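Long-range contact in lactate dehydrogenase (Eimeria maxima, PDB 6CT6), which probably interconverts pyruvate and lactate, using NADH and NAD+ as the cofactor pair: residues Val183-Met195 / Glu217-Ala229. Residues are numbered along the deposited sequence; the frame is centred on the assembly and turned at random.
Sequences VIGVHGDNMLPLM and EDINNIYNKTKQA. With GLC (alpha-D-glucopyranose), chain E; NAI (1,4-dihydronicotinamide adenine dinucleotide), chain D; OXM (oxamic acid), chain F.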
loop_
_atom_site.group_PDB
_atom_site.type_symbol
_atom_site.label_atom_id
_atom_site.label_comp_id
_atom_site.label_asym_id
_atom_site.label_seq_id
_atom_site.Cartn_x
_atom_site.Cartn_y
_atom_site.Cartn_z
ATOM N N VAL B 183 -11.556 -9.380 19.634
ATOM C CA VAL B 183 -10.592 -9.027 20.672
ATOM C C VAL B 183 -11.049 -7.690 21.242
ATOM O O VAL B 183 -11.045 -6.677 20.531
ATOM C CB VAL B 183 -9.158 -8.928 20.132
ATOM C CG1 VAL B 183 -8.189 -8.569 21.256
ATOM C CG2 VAL B 183 -8.730 -10.220 19.447
ATOM N N ILE B 184 -11.445 -7.680 22.515
ATOM C CA ILE B 184 -11.949 -6.458 23.134
ATOM C C ILE B 184 -10.938 -5.940 24.151
ATOM O O ILE B 184 -9.916 -6.580 24.421
ATOM C CB ILE B 184 -13.323 -6.679 23.796
ATOM C CG1 ILE B 184 -13.233 -7.711 24.928
ATOM C CG2 ILE B 184 -14.341 -7.119 22.754
ATOM C CD1 ILE B 184 -14.469 -7.765 25.812
ATOM N N GLY B 185 -11.224 -4.770 24.718
ATOM C CA GLY B 185 -10.416 -4.228 25.792
ATOM C C GLY B 185 -9.443 -3.166 25.325
ATOM O O GLY B 185 -9.776 -2.334 24.474
ATOM N N VAL B 186 -8.243 -3.184 25.881
ATOM C CA VAL B 186 -7.209 -2.218 25.538
ATOM C C VAL B 186 -6.416 -2.764 24.363
ATOM O O VAL B 186 -6.149 -3.969 24.286
ATOM C CB VAL B 186 -6.290 -1.937 26.744
ATOM C CG1 VAL B 186 -5.412 -3.153 27.058
ATOM C CG2 VAL B 186 -5.432 -0.708 26.488
ATOM N N HIS B 187 -6.034 -1.884 23.440
ATOM C CA HIS B 187 -5.067 -2.261 22.413
ATOM C C HIS B 187 -3.697 -2.283 23.079
ATOM O O HIS B 187 -2.889 -1.357 22.968
ATOM C CB HIS B 187 -5.112 -1.311 21.224
ATOM C CG HIS B 187 -4.214 -1.725 20.099
ATOM N ND1 HIS B 187 -4.326 -2.950 19.475
ATOM C CD2 HIS B 187 -3.176 -1.092 19.504
ATOM C CE1 HIS B 187 -3.401 -3.047 18.536
ATOM N NE2 HIS B 187 -2.691 -1.934 18.533
ATOM N N GLY B 188 -3.447 -3.366 23.799
ATOM C CA GLY B 188 -2.221 -3.493 24.550
ATOM C C GLY B 188 -2.054 -4.898 25.076
ATOM O O GLY B 188 -2.728 -5.829 24.631
ATOM N N ASP B 189 -1.152 -5.037 26.049
ATOM C CA ASP B 189 -0.812 -6.362 26.558
ATOM C C ASP B 189 -2.009 -7.046 27.208
ATOM O O ASP B 189 -2.080 -8.280 27.229
ATOM C CB ASP B 189 0.343 -6.259 27.552
ATOM C CG ASP B 189 1.668 -5.976 26.875
ATOM O OD1 ASP B 189 1.939 -6.588 25.820
ATOM O OD2 ASP B 189 2.438 -5.137 27.390
ATOM N N ASN B 190 -2.955 -6.274 27.741
ATOM C CA ASN B 190 -4.134 -6.831 28.384
ATOM C C ASN B 190 -5.311 -6.999 27.425
ATOM O O ASN B 190 -6.446 -7.176 27.886
ATOM C CB ASN B 190 -4.553 -5.955 29.569
ATOM C CG ASN B 190 -3.607 -6.075 30.754
ATOM O OD1 ASN B 190 -3.630 -7.067 31.482
ATOM N ND2 ASN B 190 -2.773 -5.064 30.950
ATOM N N MET B 191 -5.076 -6.955 26.112
ATOM C CA MET B 191 -6.166 -7.173 25.171
ATOM C C MET B 191 -6.750 -8.568 25.374
ATOM O O MET B 191 -6.043 -9.518 25.724
ATOM C CB MET B 191 -5.693 -6.990 23.725
ATOM C CG MET B 191 -4.826 -8.116 23.173
ATOM S SD MET B 191 -4.401 -7.887 21.427
ATOM C CE MET B 191 -3.378 -6.419 21.494
ATOM N N LEU B 192 -8.059 -8.683 25.152
ATOM C CA LEU B 192 -8.824 -9.873 25.524
ATOM C C LEU B 192 -9.414 -10.544 24.292
ATOM O O LEU B 192 -10.525 -10.198 23.861
ATOM C CB LEU B 192 -9.928 -9.498 26.508
ATOM C CG LEU B 192 -10.887 -10.607 26.940
ATOM C CD1 LEU B 192 -10.131 -11.824 27.450
ATOM C CD2 LEU B 192 -11.828 -10.073 28.005
ATOM N N PRO B 193 -8.714 -11.508 23.692
ATOM C CA PRO B 193 -9.359 -12.360 22.681
ATOM C C PRO B 193 -10.455 -13.198 23.322
ATOM O O PRO B 193 -10.208 -13.961 24.260
ATOM C CB PRO B 193 -8.208 -13.226 22.155
ATOM C CG PRO B 193 -6.960 -12.518 22.561
ATOM C CD PRO B 193 -7.280 -11.802 23.827
ATOM N N LEU B 194 -11.678 -13.043 22.813
ATOM C CA LEU B 194 -12.852 -13.700 23.391
ATOM C C LEU B 194 -13.020 -15.075 22.754
ATOM O O LEU B 194 -13.843 -15.294 21.863
ATOM C CB LEU B 194 -14.091 -12.835 23.199
ATOM C CG LEU B 194 -14.158 -11.558 24.037
ATOM C CD1 LEU B 194 -15.352 -10.712 23.622
ATOM C CD2 LEU B 194 -14.234 -11.885 25.521
ATOM N N MET B 195 -12.225 -16.027 23.249
ATOM C CA MET B 195 -12.207 -17.361 22.658
ATOM C C MET B 195 -13.568 -18.037 22.752
ATOM O O MET B 195 -13.895 -18.886 21.914
ATOM C CB MET B 195 -11.139 -18.218 23.339
ATOM C CG MET B 195 -9.762 -17.569 23.391
ATOM S SD MET B 195 -9.195 -16.959 21.785
ATOM C CE MET B 195 -8.646 -18.477 21.012
ATOM N N GLU B 217 -5.027 -27.032 22.894
ATOM C CA GLU B 217 -3.678 -26.484 22.791
ATOM C C GLU B 217 -3.607 -25.438 21.687
ATOM O O GLU B 217 -3.066 -24.343 21.889
ATOM C CB GLU B 217 -2.677 -27.609 22.535
ATOM C CG GLU B 217 -1.215 -27.184 22.619
ATOM C CD GLU B 217 -0.293 -28.107 21.845
ATOM O OE1 GLU B 217 -0.793 -29.064 21.216
ATOM O OE2 GLU B 217 0.933 -27.874 21.864
ATOM N N ASP B 218 -4.145 -25.763 20.508
ATOM C CA ASP B 218 -4.269 -24.775 19.442
ATOM C C ASP B 218 -4.984 -23.525 19.941
ATOM O O ASP B 218 -4.521 -22.399 19.722
ATOM C CB ASP B 218 -5.024 -25.372 18.256
ATOM C CG ASP B 218 -4.361 -26.615 17.709
ATOM O OD1 ASP B 218 -3.165 -26.819 17.995
ATOM O OD2 ASP B 218 -5.035 -27.389 16.990
ATOM N N ILE B 219 -6.123 -23.710 20.614
ATOM C CA ILE B 219 -6.881 -22.571 21.124
ATOM C C ILE B 219 -5.998 -21.702 22.011
ATOM O O ILE B 219 -5.979 -20.472 21.884
ATOM C CB ILE B 219 -8.136 -23.050 21.879
ATOM C CG1 ILE B 219 -9.099 -23.779 20.931
ATOM C CG2 ILE B 219 -8.839 -21.873 22.565
ATOM C CD1 ILE B 219 -9.788 -22.883 19.909
ATOM N N ASN B 220 -5.251 -22.326 22.925
ATOM C CA ASN B 220 -4.439 -21.546 23.852
ATOM C C ASN B 220 -3.305 -20.834 23.128
ATOM O O ASN B 220 -2.980 -19.685 23.450
ATOM C CB ASN B 220 -3.878 -22.439 24.958
ATOM C CG ASN B 220 -2.877 -21.713 25.831
ATOM O OD1 ASN B 220 -3.252 -20.985 26.750
ATOM N ND2 ASN B 220 -1.592 -21.897 25.541
ATOM N N ASN B 221 -2.689 -21.501 22.152
ATOM C CA ASN B 221 -1.594 -20.879 21.414
ATOM C C ASN B 221 -2.084 -19.672 20.625
ATOM O O ASN B 221 -1.401 -18.642 20.561
ATOM C CB ASN B 221 -0.950 -21.906 20.484
ATOM C CG ASN B 221 0.387 -21.443 19.942
ATOM O OD1 ASN B 221 1.064 -20.611 20.546
ATOM N ND2 ASN B 221 0.777 -21.986 18.795
ATOM N N ILE B 222 -3.274 -19.777 20.027
ATOM C CA ILE B 222 -3.823 -18.680 19.238
ATOM C C ILE B 222 -4.168 -17.499 20.133
ATOM O O ILE B 222 -3.965 -16.337 19.758
ATOM C CB ILE B 222 -5.045 -19.173 18.441
ATOM C CG1 ILE B 222 -4.585 -20.096 17.306
ATOM C CG2 ILE B 222 -5.870 -17.993 17.909
ATOM C CD1 ILE B 222 -5.710 -20.825 16.602
ATOM N N TYR B 223 -4.711 -17.774 21.322
ATOM C CA TYR B 223 -4.968 -16.717 22.294
ATOM C C TYR B 223 -3.697 -15.931 22.586
ATOM O O TYR B 223 -3.705 -14.694 22.595
ATOM C CB TYR B 223 -5.537 -17.338 23.569
ATOM C CG TYR B 223 -5.791 -16.378 24.712
ATOM C CD1 TYR B 223 -7.005 -15.718 24.833
ATOM C CD2 TYR B 223 -4.827 -16.159 25.687
ATOM C CE1 TYR B 223 -7.247 -14.852 25.884
ATOM C CE2 TYR B 223 -5.059 -15.295 26.741
ATOM C CZ TYR B 223 -6.272 -14.644 26.835
ATOM O OH TYR B 223 -6.514 -13.782 27.880
ATOM N N ASN B 224 -2.587 -16.638 22.805
ATOM C CA ASN B 224 -1.318 -15.974 23.085
ATOM C C ASN B 224 -0.781 -15.276 21.843
ATOM O O ASN B 224 -0.338 -14.122 21.908
ATOM C CB ASN B 224 -0.301 -16.992 23.602
ATOM C CG ASN B 224 -0.677 -17.555 24.956
ATOM O OD1 ASN B 224 -1.219 -16.847 25.805
ATOM N ND2 ASN B 224 -0.395 -18.837 25.164
ATOM N N LYS B 225 -0.798 -15.964 20.700
ATOM C CA LYS B 225 -0.241 -15.380 19.488
ATOM C C LYS B 225 -0.996 -14.124 19.070
ATOM O O LYS B 225 -0.395 -13.202 18.506
ATOM C CB LYS B 225 -0.229 -16.418 18.363
ATOM C CG LYS B 225 0.939 -17.410 18.450
ATOM C CD LYS B 225 2.279 -16.700 18.229
ATOM C CE LYS B 225 3.491 -17.583 18.498
ATOM N NZ LYS B 225 4.730 -16.755 18.569
ATOM N N THR B 226 -2.297 -14.052 19.358
ATOM C CA THR B 226 -3.055 -12.841 19.054
ATOM C C THR B 226 -2.511 -11.646 19.827
ATOM O O THR B 226 -2.306 -10.566 19.260
ATOM C CB THR B 226 -4.538 -13.055 19.370
ATOM O OG1 THR B 226 -5.054 -14.119 18.558
ATOM C CG2 THR B 226 -5.341 -11.781 19.109
ATOM N N LYS B 227 -2.283 -11.817 21.131
ATOM C CA LYS B 227 -1.748 -10.723 21.934
ATOM C C LYS B 227 -0.344 -10.334 21.487
ATOM O O LYS B 227 0.059 -9.174 21.640
ATOM C CB LYS B 227 -1.741 -11.114 23.416
ATOM C CG LYS B 227 -3.110 -11.483 23.979
ATOM C CD LYS B 227 -2.991 -12.318 25.252
ATOM C CE LYS B 227 -2.569 -11.483 26.450
ATOM N NZ LYS B 227 -3.727 -11.132 27.317
ATOM N N GLN B 228 0.409 -11.280 20.929
ATOM C CA GLN B 228 1.804 -11.061 20.561
ATOM C C GLN B 228 1.993 -10.580 19.126
ATOM O O GLN B 228 3.107 -10.177 18.770
ATOM C CB GLN B 228 2.601 -12.359 20.746
ATOM C CG GLN B 228 2.682 -12.844 22.183
ATOM C CD GLN B 228 3.006 -14.322 22.283
ATOM O OE1 GLN B 228 3.459 -14.940 21.318
ATOM N NE2 GLN B 228 2.761 -14.900 23.452
ATOM N N ALA B 229 0.942 -10.603 18.302
ATOM C CA ALA B 229 1.121 -10.393 16.867
ATOM C C ALA B 229 1.797 -9.061 16.568
ATOM O O ALA B 229 2.701 -8.994 15.726
ATOM C CB ALA B 229 -0.228 -10.468 16.156
HETATM C C1 GLC E . -8.039 -17.394 28.660
HETATM C C2 GLC E . -9.395 -17.547 27.886
HETATM C C3 GLC E . -9.638 -19.022 27.500
HETATM C C4 GLC E . -8.419 -19.456 26.731
HETATM C C5 GLC E . -7.311 -19.547 27.760
HETATM C C6 GLC E . -6.121 -20.181 27.015
HETATM O O1 GLC E . -8.254 -17.631 30.023
HETATM O O2 GLC E . -10.466 -17.119 28.683
HETATM O O3 GLC E . -10.746 -19.103 26.648
HETATM O O4 GLC E . -8.635 -20.742 26.211
HETATM O O5 GLC E . -6.967 -18.235 28.166
HETATM O O6 GLC E . -5.899 -19.432 25.851
HETATM P PA NAI D . 4.828 6.957 10.863
HETATM O O1A NAI D . 5.950 7.544 11.690
HETATM O O2A NAI D . 5.148 6.240 9.572
HETATM O O5B NAI D . 3.810 8.155 10.528
HETATM C C5B NAI D . 3.494 9.142 11.506
HETATM C C4B NAI D . 3.436 10.487 10.804
HETATM O O4B NAI D . 2.817 11.484 11.620
HETATM C C3B NAI D . 4.826 11.012 10.457
HETATM O O3B NAI D . 4.944 11.143 9.039
HETATM C C2B NAI D . 4.917 12.359 11.148
HETATM O O2B NAI D . 5.632 13.331 10.383
HETATM C C1B NAI D . 3.448 12.713 11.277
HETATM N N9A NAI D . 3.134 13.782 12.250
HETATM C C8A NAI D . 3.783 14.137 13.378
HETATM N N7A NAI D . 3.147 15.186 13.970
HETATM C C5A NAI D . 2.086 15.508 13.206
HETATM C C6A NAI D . 0.993 16.499 13.230
HETATM N N6A NAI D . 0.893 17.403 14.226
HETATM N N1A NAI D . 0.091 16.475 12.221
HETATM C C2A NAI D . 0.163 15.583 11.215
HETATM N N3A NAI D . 1.131 14.659 11.133
HETATM C C4A NAI D . 2.092 14.578 12.078
HETATM O O3 NAI D . 3.958 5.983 11.815
HETATM P PN NAI D . 2.872 4.897 11.307
HETATM O O1N NAI D . 3.586 3.597 11.026
HETATM O O2N NAI D . 2.004 5.529 10.243
HETATM O O5D NAI D . 2.003 4.698 12.649
HETATM C C5D NAI D . 1.261 5.798 13.163
HETATM C C4D NAI D . 0.643 5.484 14.518
HETATM O O4D NAI D . -0.259 4.373 14.432
HETATM C C3D NAI D . 1.706 5.109 15.539
HETATM O O3D NAI D . 1.412 5.768 16.773
HETATM C C2D NAI D . 1.560 3.612 15.684
HETATM O O2D NAI D . 2.002 3.121 16.950
HETATM C C1D NAI D . 0.061 3.465 15.490
HETATM N N1N NAI D . -0.436 2.112 15.206
HETATM C C2N NAI D . -1.635 1.833 15.721
HETATM C C3N NAI D . -2.255 0.617 15.540
HETATM C C7N NAI D . -3.599 0.423 16.179
HETATM O O7N NAI D . -4.199 1.400 16.601
HETATM N N7N NAI D . -4.105 -0.798 16.291
HETATM C C4N NAI D . -1.605 -0.475 14.734
HETATM C C5N NAI D . -0.302 -0.058 14.223
HETATM C C6N NAI D . 0.224 1.210 14.468
HETATM C C1 OXM F . 0.685 -2.013 16.818
HETATM N N1 OXM F . 2.117 -1.809 16.649
HETATM O O1 OXM F . 0.038 -1.217 17.421
HETATM C C2 OXM F . 0.009 -3.251 16.226
HETATM O O2 OXM F . -0.764 -3.947 16.933
HETATM O O3 OXM F . 0.217 -3.576 15.028
HETATM O O HOH W 1 -6.180 -11.198 28.397
#
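Met195 reaches across to helix residues Ile219, Ile222 and Tyr223. It turns at chi2 (-51°) and again at chi3 (-79°), which brings CE onto the helix. Met195 CB lies beside the glucose, 3.4 Å from GLC O3. Met195 CG then meets CD1 of Tyr223 at 3.6 Å. Met195 SD sits at the edge of the Tyr223 ring, a Met-aromatic contact 5.3 Å from the centroid. Met195 CE ends on the helix backbone, 3.4 Å from Ile219 O, with CG2 of Ile219 and CG2 of Ile222 close by. The Pro193 side chain runs at about a right angle to that of Tyr223, with Pro193 CD 3.7 Å from Tyr223 CE1. Pro193 O lies in the ring plane at the edge. The glucose covers one ring face, with GLC O5 over the centre. Lys227 runs outward to the turn at Gly188-Met191. Lys227 NZ donates in the carbonyl plane to Met191 O at 3.2 Å and weakly to Asp189 O. A water links Met191 O to Tyr223 OH. CG2 of Val183 and CG2 of Thr226 meet tip to tip at 3.7 Å. The His187 ring edge faces oxamate: NE2 donates to OXM O1, and Asp160 holds ND1, the His-Asp pair known from lactate dehydrogenases. The hairpin of strands 179-184 and 192-193 lies between helix 216-237 and helix 303-328, which Ile184 and Leu192 touch. Helix 157-172 also packs against Val183 and Thr226.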